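Local atomic coordinates of D-glycerate 2-kinase (Thermotoga maritima, PDB entry 2B8N), a protein that catalyses the ATP-dependent phosphorylation of D-glycerate to 2-phosphoglycerate, a magnesium-dependent step in the breakdown of serine by way of 3-hydroxypyruvate. Residues A[17-22]-A[277-282]; A[304-309]-A[317-322]; A[378-383]-A[407-412]; A[298-303]-A[346-351]. All blocks are in the same frame, centred on the assembly; numbering follows the deposited sequence.

Interaction 1: A[17-22]-A[277-282]; sequences ESLKKL and KGFNAE
Leu19 and Leu22 of the N-terminal helix 17-32 meet Lys277 and Phe279 where helix 263-276 gives way to edge strand 280-285 of the mixed sheet. The example illustrates how the start of a chain can be fastened to a sheet formed by its C-terminal part. The turn from helix to strand is a Schellman motif with Gly278, at positive phi, as its C-prime residue; Lys277 and Phe279 flank that glycine and both point toward the helix.

The apolar contacts centre on the phenyl group. Both leucines, one helical turn apart, present methyls to the ring's edge and not to its face: Leu22 CD2 lies in the ring plane, 3.9 Å from Phe279 CE2, and Leu19 CD1 stands 4.1 Å from Phe279 CZ. With CG of Leu22 anti to the backbone N (chi1 -160°), the branch is directed toward the strand side, and chi2 of 45° turns CD1 to Lys277 and CD2 to Phe279. Strand residue Leu427 touches both Leu19 and Phe279, continuing the apolar layer onto the sheet.

The second kind of contact is aliphatic. Lys277, bent at chi2 and chi4, runs past Leu22 in the opposite direction, and its ammonium makes a long, weak ion pair with Glu25. Replacing Leu22 by an alanine would probably open a gap at the phenyl edge and take away the apolar neighbour of the lysine chain. Along that chain, Leu22 CD1 lies 4.0 Å from Lys277 CE.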
loop_
_atom_site.group_PDB
_atom_site.type_symbol
_atom_site.label_atom_id
_atom_site.label_comp_id
_atom_site.label_asym_id
_atom_site.label_seq_id
_atom_site.Cartn_x
_atom_site.Cartn_y
_atom_site.Cartn_z
ATOM N N GLU A 17 -24.794 0.858 -20.705
ATOM C CA GLU A 17 -24.914 0.223 -19.392
ATOM C C GLU A 17 -23.899 -0.925 -19.188
ATOM O O GLU A 17 -23.263 -1.032 -18.145
ATOM C CB GLU A 17 -26.358 -0.324 -19.295
ATOM C CG GLU A 17 -26.814 -0.843 -17.935
ATOM C CD GLU A 17 -27.230 0.270 -17.005
ATOM O OE1 GLU A 17 -26.418 1.205 -16.790
ATOM O OE2 GLU A 17 -28.372 0.201 -16.499
ATOM N N SER A 18 -23.769 -1.765 -20.212
ATOM C CA SER A 18 -22.931 -2.968 -20.198
ATOM C C SER A 18 -21.436 -2.707 -20.213
ATOM O O SER A 18 -20.680 -3.483 -19.642
ATOM C CB SER A 18 -23.281 -3.829 -21.404
ATOM O OG SER A 18 -23.317 -3.032 -22.573
ATOM N N LEU A 19 -20.997 -1.638 -20.873
ATOM C CA LEU A 19 -19.574 -1.290 -20.875
ATOM C C LEU A 19 -19.135 -0.836 -19.480
ATOM O O LEU A 19 -18.050 -1.184 -19.027
ATOM C CB LEU A 19 -19.272 -0.198 -21.905
ATOM C CG LEU A 19 -17.768 -0.080 -22.179
ATOM C CD1 LEU A 19 -17.265 -1.335 -22.908
ATOM C CD2 LEU A 19 -17.401 1.206 -22.955
ATOM N N LYS A 20 -19.981 -0.047 -18.813
ATOM C CA LYS A 20 -19.781 0.310 -17.414
ATOM C C LYS A 20 -19.589 -0.955 -16.560
ATOM O O LYS A 20 -18.641 -1.018 -15.760
ATOM C CB LYS A 20 -20.968 1.119 -16.904
ATOM C CG LYS A 20 -20.740 1.856 -15.589
ATOM C CD LYS A 20 -21.926 2.799 -15.296
ATOM C CE LYS A 20 -22.260 2.889 -13.793
ATOM N NZ LYS A 20 -23.196 1.807 -13.336
ATOM N N LYS A 21 -20.461 -1.953 -16.744
ATOM C CA LYS A 21 -20.388 -3.207 -15.969
ATOM C C LYS A 21 -19.103 -3.964 -16.268
ATOM O O LYS A 21 -18.488 -4.575 -15.379
ATOM C CB LYS A 21 -21.574 -4.129 -16.265
ATOM C CG LYS A 21 -22.835 -3.759 -15.525
ATOM C CD LYS A 21 -24.063 -4.477 -16.084
ATOM C CE LYS A 21 -25.324 -4.058 -15.340
ATOM N NZ LYS A 21 -26.469 -4.023 -16.269
ATOM N N LEU A 22 -18.707 -3.920 -17.531
ATOM C CA LEU A 22 -17.515 -4.604 -17.986
ATOM C C LEU A 22 -16.251 -4.057 -17.320
ATOM O O LEU A 22 -15.389 -4.816 -16.874
ATOM C CB LEU A 22 -17.407 -4.461 -19.508
ATOM C CG LEU A 22 -16.531 -5.468 -20.239
ATOM C CD1 LEU A 22 -16.808 -6.872 -19.741
ATOM C CD2 LEU A 22 -16.807 -5.371 -21.721
ATOM N N LYS A 277 -11.254 -10.270 -22.917
ATOM C CA LYS A 277 -12.586 -9.812 -23.293
ATOM C C LYS A 277 -12.625 -9.164 -24.673
ATOM O O LYS A 277 -13.637 -8.584 -25.019
ATOM C CB LYS A 277 -13.124 -8.813 -22.253
ATOM C CG LYS A 277 -13.093 -9.342 -20.811
ATOM C CD LYS A 277 -14.410 -9.145 -20.067
ATOM C CE LYS A 277 -14.570 -10.094 -18.854
ATOM N NZ LYS A 277 -13.695 -9.743 -17.681
ATOM N N GLY A 278 -11.546 -9.244 -25.452
ATOM C CA GLY A 278 -11.528 -8.710 -26.820
ATOM C C GLY A 278 -10.959 -7.308 -26.983
ATOM O O GLY A 278 -11.099 -6.705 -28.044
ATOM N N PHE A 279 -10.293 -6.787 -25.954
ATOM C CA PHE A 279 -9.735 -5.430 -26.012
ATOM C C PHE A 279 -8.277 -5.413 -26.416
ATOM O O PHE A 279 -7.501 -6.250 -25.975
ATOM C CB PHE A 279 -9.854 -4.717 -24.657
ATOM C CG PHE A 279 -11.242 -4.258 -24.347
ATOM C CD1 PHE A 279 -11.777 -3.157 -25.010
ATOM C CD2 PHE A 279 -12.022 -4.934 -23.422
ATOM C CE1 PHE A 279 -13.077 -2.734 -24.757
ATOM C CE2 PHE A 279 -13.336 -4.528 -23.163
ATOM C CZ PHE A 279 -13.864 -3.429 -23.829
ATOM N N ASN A 280 -7.905 -4.455 -27.249
ATOM C CA ASN A 280 -6.513 -4.134 -27.427
ATOM C C ASN A 280 -6.120 -3.412 -26.132
ATOM O O ASN A 280 -6.643 -2.328 -25.859
ATOM C CB ASN A 280 -6.300 -3.210 -28.638
ATOM C CG ASN A 280 -6.764 -3.826 -29.951
ATOM O OD1 ASN A 280 -6.488 -5.003 -30.252
ATOM N ND2 ASN A 280 -7.466 -3.023 -30.748
ATOM N N ALA A 281 -5.231 -4.010 -25.340
ATOM C CA ALA A 281 -4.932 -3.499 -24.011
ATOM C C ALA A 281 -3.460 -3.224 -23.829
ATOM O O ALA A 281 -2.617 -4.032 -24.253
ATOM C CB ALA A 281 -5.387 -4.474 -22.953
ATOM N N GLU A 282 -3.150 -2.081 -23.199
ATOM C CA GLU A 282 -1.774 -1.786 -22.756
ATOM C C GLU A 282 -1.735 -0.999 -21.438
ATOM O O GLU A 282 -2.683 -0.265 -21.092
ATOM C CB GLU A 282 -0.948 -1.075 -23.859
ATOM C CG GLU A 282 0.541 -0.967 -23.578
ATOM C CD GLU A 282 1.260 -2.316 -23.364
ATOM O OE1 GLU A 282 1.032 -3.013 -22.342
ATOM O OE2 GLU A 282 2.094 -2.675 -24.225
#

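Interaction 2: A[304-309]-A[317-322]; sequences KEVKFK and AALIFG
A beta-alpha-beta crossover joins the neighbouring parallel strands 280-285 and 317-323 through helix 292-309, and Val306 packs the last turns of that helix onto Ala317 and Leu319 at the start of the second strand. It is a compact case of the general rule that a crossover helix lies over the sheet it connects; here only seven residues separate the two segments.

Val306 faces the strand and divides its two methyls between alternate strand residues. CG1, anti to the backbone N (chi1 163°), reaches Ala317 CB at 3.7 Å, while CG2 turns toward the Leu319 side chain. Ala317 and Leu319 both point toward the helix, as alternation along a strand requires. Ala318 between them points away, to the face where Phe279 and Leu427 lie.

All three touching side chains are buried, and no hydrogen bond crosses the contact: between these segments it is purely apolar. Ile428 of the adjacent antiparallel strand also touches Val306, and Met303, one turn earlier in the helix, extends the cover over Leu319. The looser of the two methyl contacts is Val306 CG2 to Leu319 CD1, at 4.4 Å.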
loop_
_atom_site.group_PDB
_atom_site.type_symbol
_atom_site.label_atom_id
_atom_site.label_comp_id
_atom_site.label_asym_id
_atom_site.label_seq_id
_atom_site.Cartn_x
_atom_site.Cartn_y
_atom_site.Cartn_z
ATOM N N LYS A 304 -9.284 10.394 -25.799
ATOM C CA LYS A 304 -9.746 11.130 -26.973
ATOM C C LYS A 304 -8.866 10.810 -28.181
ATOM O O LYS A 304 -9.346 10.752 -29.313
ATOM C CB LYS A 304 -9.767 12.640 -26.723
ATOM C CG LYS A 304 -10.625 13.102 -25.518
ATOM C CD LYS A 304 -11.024 14.554 -25.646
ATOM C CE LYS A 304 -10.685 15.377 -24.437
ATOM N NZ LYS A 304 -10.379 16.799 -24.838
ATOM N N GLU A 305 -7.580 10.581 -27.940
ATOM C CA GLU A 305 -6.704 10.214 -29.035
ATOM C C GLU A 305 -7.122 8.859 -29.615
ATOM O O GLU A 305 -7.183 8.682 -30.835
ATOM C CB GLU A 305 -5.250 10.190 -28.577
ATOM C CG GLU A 305 -4.229 10.310 -29.712
ATOM C CD GLU A 305 -4.264 11.642 -30.460
ATOM O OE1 GLU A 305 -4.820 12.655 -29.939
ATOM O OE2 GLU A 305 -3.721 11.660 -31.589
ATOM N N VAL A 306 -7.410 7.914 -28.733
ATOM C CA VAL A 306 -7.850 6.586 -29.146
ATOM C C VAL A 306 -9.183 6.681 -29.859
ATOM O O VAL A 306 -9.364 6.103 -30.933
ATOM C CB VAL A 306 -8.005 5.646 -27.946
ATOM C CG1 VAL A 306 -8.848 4.442 -28.308
ATOM C CG2 VAL A 306 -6.619 5.216 -27.435
ATOM N N LYS A 307 -10.116 7.408 -29.258
ATOM C CA LYS A 307 -11.444 7.537 -29.832
ATOM C C LYS A 307 -11.398 8.107 -31.268
ATOM O O LYS A 307 -11.930 7.492 -32.170
ATOM C CB LYS A 307 -12.347 8.360 -28.905
ATOM C CG LYS A 307 -13.718 8.631 -29.451
ATOM C CD LYS A 307 -14.587 7.390 -29.500
ATOM C CE LYS A 307 -16.032 7.749 -29.864
ATOM N NZ LYS A 307 -16.936 6.623 -29.539
ATOM N N PHE A 308 -10.730 9.235 -31.485
ATOM C CA PHE A 308 -10.773 9.942 -32.783
ATOM C C PHE A 308 -9.643 9.628 -33.722
ATOM O O PHE A 308 -9.795 9.832 -34.907
ATOM C CB PHE A 308 -10.832 11.471 -32.567
ATOM C CG PHE A 308 -12.043 11.896 -31.821
ATOM C CD1 PHE A 308 -13.300 11.785 -32.415
ATOM C CD2 PHE A 308 -11.957 12.296 -30.498
ATOM C CE1 PHE A 308 -14.442 12.118 -31.720
ATOM C CE2 PHE A 308 -13.092 12.639 -29.796
ATOM C CZ PHE A 308 -14.345 12.553 -30.408
ATOM N N LYS A 309 -8.502 9.173 -33.211
ATOM C CA LYS A 309 -7.365 8.869 -34.082
ATOM C C LYS A 309 -6.884 7.425 -33.981
ATOM O O LYS A 309 -5.993 7.022 -34.707
ATOM C CB LYS A 309 -6.210 9.822 -33.794
ATOM C CG LYS A 309 -6.576 11.289 -33.933
ATOM C CD LYS A 309 -6.646 11.701 -35.386
ATOM C CE LYS A 309 -7.467 12.971 -35.547
ATOM N NZ LYS A 309 -7.063 13.789 -36.738
ATOM N N ALA A 317 -10.351 -0.471 -27.225
ATOM C CA ALA A 317 -9.081 -0.289 -26.489
ATOM C C ALA A 317 -9.313 -0.247 -24.998
ATOM O O ALA A 317 -10.379 0.171 -24.553
ATOM C CB ALA A 317 -8.332 0.987 -26.954
ATOM N N ALA A 318 -8.301 -0.697 -24.259
ATOM C CA ALA A 318 -8.263 -0.619 -22.815
ATOM C C ALA A 318 -6.902 -0.072 -22.383
ATOM O O ALA A 318 -5.884 -0.747 -22.534
ATOM C CB ALA A 318 -8.513 -1.974 -22.191
ATOM N N LEU A 319 -6.905 1.163 -21.863
ATOM C CA LEU A 319 -5.709 1.819 -21.358
ATOM C C LEU A 319 -5.640 1.584 -19.863
ATOM O O LEU A 319 -6.605 1.878 -19.165
ATOM C CB LEU A 319 -5.801 3.321 -21.621
ATOM C CG LEU A 319 -5.935 3.793 -23.069
ATOM C CD1 LEU A 319 -6.285 5.229 -23.051
ATOM C CD2 LEU A 319 -4.649 3.590 -23.847
ATOM N N ILE A 320 -4.500 1.098 -19.361
ATOM C CA ILE A 320 -4.357 0.796 -17.912
ATOM C C ILE A 320 -3.322 1.695 -17.208
ATOM O O ILE A 320 -2.180 1.851 -17.671
ATOM C CB ILE A 320 -4.003 -0.716 -17.657
ATOM C CG1 ILE A 320 -5.148 -1.640 -18.109
ATOM C CG2 ILE A 320 -3.672 -0.982 -16.149
ATOM C CD1 ILE A 320 -4.848 -2.403 -19.338
ATOM N N PHE A 321 -3.735 2.266 -16.072
ATOM C CA PHE A 321 -2.868 3.121 -15.239
ATOM C C PHE A 321 -2.869 2.697 -13.763
ATOM O O PHE A 321 -3.894 2.304 -13.193
ATOM C CB PHE A 321 -3.299 4.584 -15.342
ATOM C CG PHE A 321 -3.510 5.068 -16.763
ATOM C CD1 PHE A 321 -4.692 4.830 -17.415
ATOM C CD2 PHE A 321 -2.526 5.793 -17.427
ATOM C CE1 PHE A 321 -4.902 5.300 -18.714
ATOM C CE2 PHE A 321 -2.726 6.247 -18.737
ATOM C CZ PHE A 321 -3.906 6.001 -19.375
ATOM N N GLY A 322 -1.689 2.767 -13.158
ATOM C CA GLY A 322 -1.517 2.474 -11.744
ATOM C C GLY A 322 -0.591 3.491 -11.116
ATOM O O GLY A 322 0.277 4.034 -11.788
#

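Interaction 3: A[378-383]-A[407-412]; sequences GSTAKT and SGALLI
Thr380 CG2 reaches toward Ser407 and Ala409, and this methyl makes the closer-packed half of the contact. It is 3.9 Å from Ser407 OG and 4.3 Å from Ala409 CB, a position it owes to chi1 of -58°, which sets CG2 anti to the backbone N and leaves OG1 beside that nitrogen. Thr380 and Ala409 are both buried. Ser407 OG, although it faces a methyl here, is hydrogen-bonded to Ala403 O in the helix that precedes it. On this same half a water molecule bridges the segments, donating to Ser407 O at 3.1 Å and lying 2.7 Å from Thr380 OG1, which is also bonded by Asp377 N.

The segments illustrate how helix ends and turns are fitted together at a sheet edge. Helix 400-406 finishes in a Schellman motif with Gly408 as C-prime residue, and the chain then enters the outermost strand, 410-411; Thr380 and Thr383 belong to helix 380-386.

The Thr383 rim is looser and partly open to solvent. Thr383 CG2 comes only to 4.4 Å from Ser407 CA, and its hydroxyl turns back along its own segment, giving a bond to Ser379 O from 58° above the carbonyl plane; Thr383 N uses the same oxygen.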
loop_
_atom_site.group_PDB
_atom_site.type_symbol
_atom_site.label_atom_id
_atom_site.label_comp_id
_atom_site.label_asym_id
_atom_site.label_seq_id
_atom_site.Cartn_x
_atom_site.Cartn_y
_atom_site.Cartn_z
ATOM N N GLY A 378 -19.183 9.869 -20.839
ATOM C CA GLY A 378 -19.434 11.147 -21.492
ATOM C C GLY A 378 -20.738 11.822 -21.141
ATOM O O GLY A 378 -20.936 12.963 -21.527
ATOM N N SER A 379 -21.619 11.129 -20.413
ATOM C CA SER A 379 -22.900 11.696 -19.956
ATOM C C SER A 379 -22.884 12.186 -18.505
ATOM O O SER A 379 -23.702 12.999 -18.128
ATOM C CB SER A 379 -24.001 10.652 -20.095
ATOM O OG SER A 379 -23.772 9.595 -19.184
ATOM N N THR A 380 -21.972 11.655 -17.696
ATOM C CA THR A 380 -21.863 11.980 -16.271
ATOM C C THR A 380 -21.987 13.489 -15.941
ATOM O O THR A 380 -22.801 13.888 -15.079
ATOM C CB THR A 380 -20.516 11.432 -15.692
ATOM O OG1 THR A 380 -20.436 10.015 -15.898
ATOM C CG2 THR A 380 -20.376 11.738 -14.186
ATOM N N ALA A 381 -21.181 14.315 -16.613
ATOM C CA ALA A 381 -21.190 15.769 -16.387
ATOM C C ALA A 381 -22.527 16.425 -16.754
ATOM O O ALA A 381 -23.004 17.308 -16.050
ATOM C CB ALA A 381 -20.045 16.424 -17.140
ATOM N N LYS A 382 -23.130 15.996 -17.855
ATOM C CA LYS A 382 -24.431 16.535 -18.243
ATOM C C LYS A 382 -25.594 16.015 -17.357
ATOM O O LYS A 382 -26.628 16.702 -17.211
ATOM C CB LYS A 382 -24.698 16.407 -19.758
ATOM C CG LYS A 382 -24.399 15.078 -20.407
ATOM C CD LYS A 382 -24.723 15.111 -21.929
ATOM C CE LYS A 382 -23.568 15.652 -22.793
ATOM N NZ LYS A 382 -23.648 17.119 -23.018
ATOM N N THR A 383 -25.430 14.838 -16.748
ATOM C CA THR A 383 -26.406 14.373 -15.760
ATOM C C THR A 383 -26.428 15.373 -14.598
ATOM O O THR A 383 -27.505 15.774 -14.131
ATOM C CB THR A 383 -26.111 12.955 -15.195
ATOM O OG1 THR A 383 -26.037 11.981 -16.249
ATOM C CG2 THR A 383 -27.217 12.551 -14.230
ATOM N N SER A 407 -24.713 11.530 -9.465
ATOM C CA SER A 407 -24.780 11.140 -10.853
ATOM C C SER A 407 -24.588 9.627 -11.026
ATOM O O SER A 407 -24.328 9.153 -12.145
ATOM C CB SER A 407 -23.717 11.917 -11.628
ATOM O OG SER A 407 -22.496 11.922 -10.914
ATOM N N GLY A 408 -24.707 8.878 -9.924
ATOM C CA GLY A 408 -24.636 7.416 -9.949
ATOM C C GLY A 408 -23.318 6.891 -10.453
ATOM O O GLY A 408 -23.278 5.904 -11.195
ATOM N N ALA A 409 -22.232 7.546 -10.052
ATOM C CA ALA A 409 -20.913 7.285 -10.622
ATOM C C ALA A 409 -19.870 6.912 -9.561
ATOM O O ALA A 409 -18.669 6.909 -9.843
ATOM C CB ALA A 409 -20.466 8.500 -11.414
ATOM N N LEU A 410 -20.321 6.581 -8.350
ATOM C CA LEU A 410 -19.421 6.079 -7.311
ATOM C C LEU A 410 -19.164 4.585 -7.535
ATOM O O LEU A 410 -20.093 3.842 -7.834
ATOM C CB LEU A 410 -20.008 6.270 -5.904
ATOM C CG LEU A 410 -19.845 7.625 -5.215
ATOM C CD1 LEU A 410 -20.540 7.592 -3.867
ATOM C CD2 LEU A 410 -18.364 8.025 -5.041
ATOM N N LEU A 411 -17.905 4.161 -7.396
ATOM C CA LEU A 411 -17.556 2.736 -7.364
ATOM C C LEU A 411 -17.442 2.299 -5.914
ATOM O O LEU A 411 -16.579 2.785 -5.184
ATOM C CB LEU A 411 -16.233 2.449 -8.089
ATOM C CG LEU A 411 -15.725 1.016 -7.846
ATOM C CD1 LEU A 411 -16.445 0.007 -8.698
ATOM C CD2 LEU A 411 -14.233 0.936 -8.084
ATOM N N ILE A 412 -18.316 1.375 -5.517
ATOM C CA ILE A 412 -18.365 0.844 -4.159
ATOM C C ILE A 412 -17.977 -0.616 -4.206
ATOM O O ILE A 412 -18.721 -1.426 -4.733
ATOM C CB ILE A 412 -19.791 0.938 -3.569
ATOM C CG1 ILE A 412 -20.377 2.360 -3.723
ATOM C CG2 ILE A 412 -19.810 0.455 -2.089
ATOM C CD1 ILE A 412 -20.113 3.278 -2.572
HETATM O O HOH W 1 -22.370 8.694 -14.490
#

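Interaction 4: A[298-303]-A[346-351]; sequences FIASIM and AIALEG
Ala300 and Met303, one turn apart on helix 292-309, receive Ala348 and Leu349 from the C-terminal end of helix 337-348. Two helices can approach closely where alanines face each other, and this contact is a worked instance: Ala300 and Ala348 both point toward the opposing segment, at the place where the two backbones come nearest, with 6.1 Å between Ala300 CA and Ala348 CA. Leu349 and Met303 pack beside the alanine pair.

Leu349 is the first residue to leave helical geometry. Its CG is anti to the carbonyl carbon (chi1 -54°), which brings the branched end over to the opposing helix with one methyl for each partner. CD2 rests against Ala300, 3.8 Å from Ala300 CB. CD1 meets the far end of Met303, which is present as selenomethionine: Met303 CE is 3.9 Å from Leu349 CD1. The two long side chains cross at about a right angle, and the bend at chi3 of Met303 (61°) carries its terminal methyl round to the leucine. An alanine in place of Leu349 would remove both methyls and is likely to leave a gap beside Ala300, with the end of Met303 freer to turn.

No hydrogen bond spans the contact, and three of its four residues are buried. Met303 also touches Leu319, Val355 and Leu357, seating the helix pair on strands 317-323 and 355-361 of the mixed sheet, while Ile347 touches helix 391-396.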
loop_
_atom_site.group_PDB
_atom_site.type_symbol
_atom_site.label_atom_id
_atom_site.label_comp_id
_atom_site.label_asym_id
_atom_site.label_seq_id
_atom_site.Cartn_x
_atom_site.Cartn_y
_atom_site.Cartn_z
ATOM N N PHE A 298 -5.283 14.256 -18.234
ATOM C CA PHE A 298 -4.253 13.654 -19.084
ATOM C C PHE A 298 -4.793 12.351 -19.664
ATOM O O PHE A 298 -4.743 12.113 -20.874
ATOM C CB PHE A 298 -2.957 13.391 -18.294
ATOM C CG PHE A 298 -1.712 13.322 -19.157
ATOM C CD1 PHE A 298 -1.585 12.377 -20.160
ATOM C CD2 PHE A 298 -0.652 14.189 -18.942
ATOM C CE1 PHE A 298 -0.434 12.324 -20.946
ATOM C CE2 PHE A 298 0.519 14.111 -19.724
ATOM C CZ PHE A 298 0.618 13.188 -20.718
ATOM N N ILE A 299 -5.348 11.520 -18.789
ATOM C CA ILE A 299 -5.914 10.241 -19.192
ATOM C C ILE A 299 -7.083 10.466 -20.166
ATOM O O ILE A 299 -7.167 9.829 -21.208
ATOM C CB ILE A 299 -6.342 9.477 -17.962
ATOM C CG1 ILE A 299 -5.099 9.084 -17.138
ATOM C CG2 ILE A 299 -7.214 8.264 -18.350
ATOM C CD1 ILE A 299 -5.439 8.677 -15.723
ATOM N N ALA A 300 -7.971 11.394 -19.833
ATOM C CA ALA A 300 -9.009 11.826 -20.771
ATOM C C ALA A 300 -8.425 12.188 -22.152
ATOM O O ALA A 300 -8.968 11.780 -23.164
ATOM C CB ALA A 300 -9.775 12.980 -20.194
ATOM N N SER A 301 -7.313 12.921 -22.194
ATOM C CA SER A 301 -6.708 13.323 -23.474
ATOM C C SER A 301 -6.226 12.138 -24.260
ATOM O O SER A 301 -6.302 12.154 -25.490
ATOM C CB SER A 301 -5.519 14.266 -23.277
ATOM O OG SER A 301 -5.880 15.437 -22.578
ATOM N N ILE A 302 -5.707 11.126 -23.557
ATOM C CA ILE A 302 -5.293 9.866 -24.210
ATOM C C ILE A 302 -6.521 9.115 -24.754
ATOM O O ILE A 302 -6.505 8.658 -25.893
ATOM C CB ILE A 302 -4.467 8.946 -23.290
ATOM C CG1 ILE A 302 -3.214 9.663 -22.779
ATOM C CG2 ILE A 302 -4.025 7.675 -24.024
ATOM C CD1 ILE A 302 -2.475 8.869 -21.671
HETATM N N MSE A 303 -7.590 9.046 -23.970
HETATM C CA MSE A 303 -8.834 8.403 -24.428
HETATM C C MSE A 303 -9.400 9.065 -25.708
HETATM O O MSE A 303 -9.912 8.376 -26.599
HETATM C CB MSE A 303 -9.878 8.367 -23.305
HETATM C CG MSE A 303 -9.400 7.496 -22.133
HETATM SE SE MSE A 303 -10.432 7.555 -20.492
HETATM C CE MSE A 303 -12.073 6.923 -21.126
ATOM N N ALA A 346 -14.541 13.044 -16.147
ATOM C CA ALA A 346 -15.907 13.143 -16.678
ATOM C C ALA A 346 -16.180 14.513 -17.312
ATOM O O ALA A 346 -16.897 14.612 -18.312
ATOM C CB ALA A 346 -16.900 12.874 -15.615
ATOM N N ILE A 347 -15.610 15.555 -16.709
ATOM C CA ILE A 347 -15.650 16.906 -17.254
ATOM C C ILE A 347 -14.963 16.952 -18.624
ATOM O O ILE A 347 -15.539 17.404 -19.595
ATOM C CB ILE A 347 -14.983 17.892 -16.266
ATOM C CG1 ILE A 347 -15.888 18.066 -15.033
ATOM C CG2 ILE A 347 -14.696 19.241 -16.939
ATOM C CD1 ILE A 347 -15.188 18.633 -13.803
ATOM N N ALA A 348 -13.729 16.469 -18.682
ATOM C CA ALA A 348 -12.953 16.364 -19.929
ATOM C C ALA A 348 -13.588 15.488 -21.035
ATOM O O ALA A 348 -13.294 15.685 -22.208
ATOM C CB ALA A 348 -11.552 15.835 -19.615
ATOM N N LEU A 349 -14.414 14.503 -20.667
ATOM C CA LEU A 349 -15.024 13.587 -21.641
ATOM C C LEU A 349 -16.468 13.898 -21.925
ATOM O O LEU A 349 -17.131 13.080 -22.543
ATOM C CB LEU A 349 -14.982 12.144 -21.150
ATOM C CG LEU A 349 -13.635 11.582 -20.748
ATOM C CD1 LEU A 349 -13.843 10.251 -20.011
ATOM C CD2 LEU A 349 -12.749 11.428 -21.976
ATOM N N GLU A 350 -16.985 15.039 -21.473
ATOM C CA GLU A 350 -18.394 15.346 -21.707
ATOM C C GLU A 350 -18.713 15.228 -23.194
ATOM O O GLU A 350 -17.987 15.754 -24.041
ATOM C CB GLU A 350 -18.772 16.748 -21.204
ATOM C CG GLU A 350 -20.237 17.090 -21.478
ATOM C CD GLU A 350 -20.726 18.341 -20.780
ATOM O OE1 GLU A 350 -19.982 18.920 -19.960
ATOM O OE2 GLU A 350 -21.880 18.742 -21.037
ATOM N N GLY A 351 -19.796 14.523 -23.508
ATOM C CA GLY A 351 -20.329 14.482 -24.863
ATOM C C GLY A 351 -19.684 13.495 -25.804
ATOM O O GLY A 351 -19.960 13.490 -26.985
#

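In the fold
From the N terminus, interaction 1 closes the longest loop: 254 residues, including the whole six-stranded parallel sheet, separate helix 17-32 from edge strand 280-285. Interactions 4 and 3 follow in series. Interaction 4 opens on helix 292-309 and closes after helix 337-348, and the short crossover of interaction 2 falls wholly within its span. Interaction 3 comes last and closes a separate loop near the opposite edge of the mixed sheet. Strand pairing, Asn280 O to Ala318 N, couples interactions 1 and 2; Gly351 N to Gly378 O and the Lys382-Glu350 salt bridge couple 4 and 3. Helix 17-32 lies on one sheet face, helices 292-309 and 337-348 on the other.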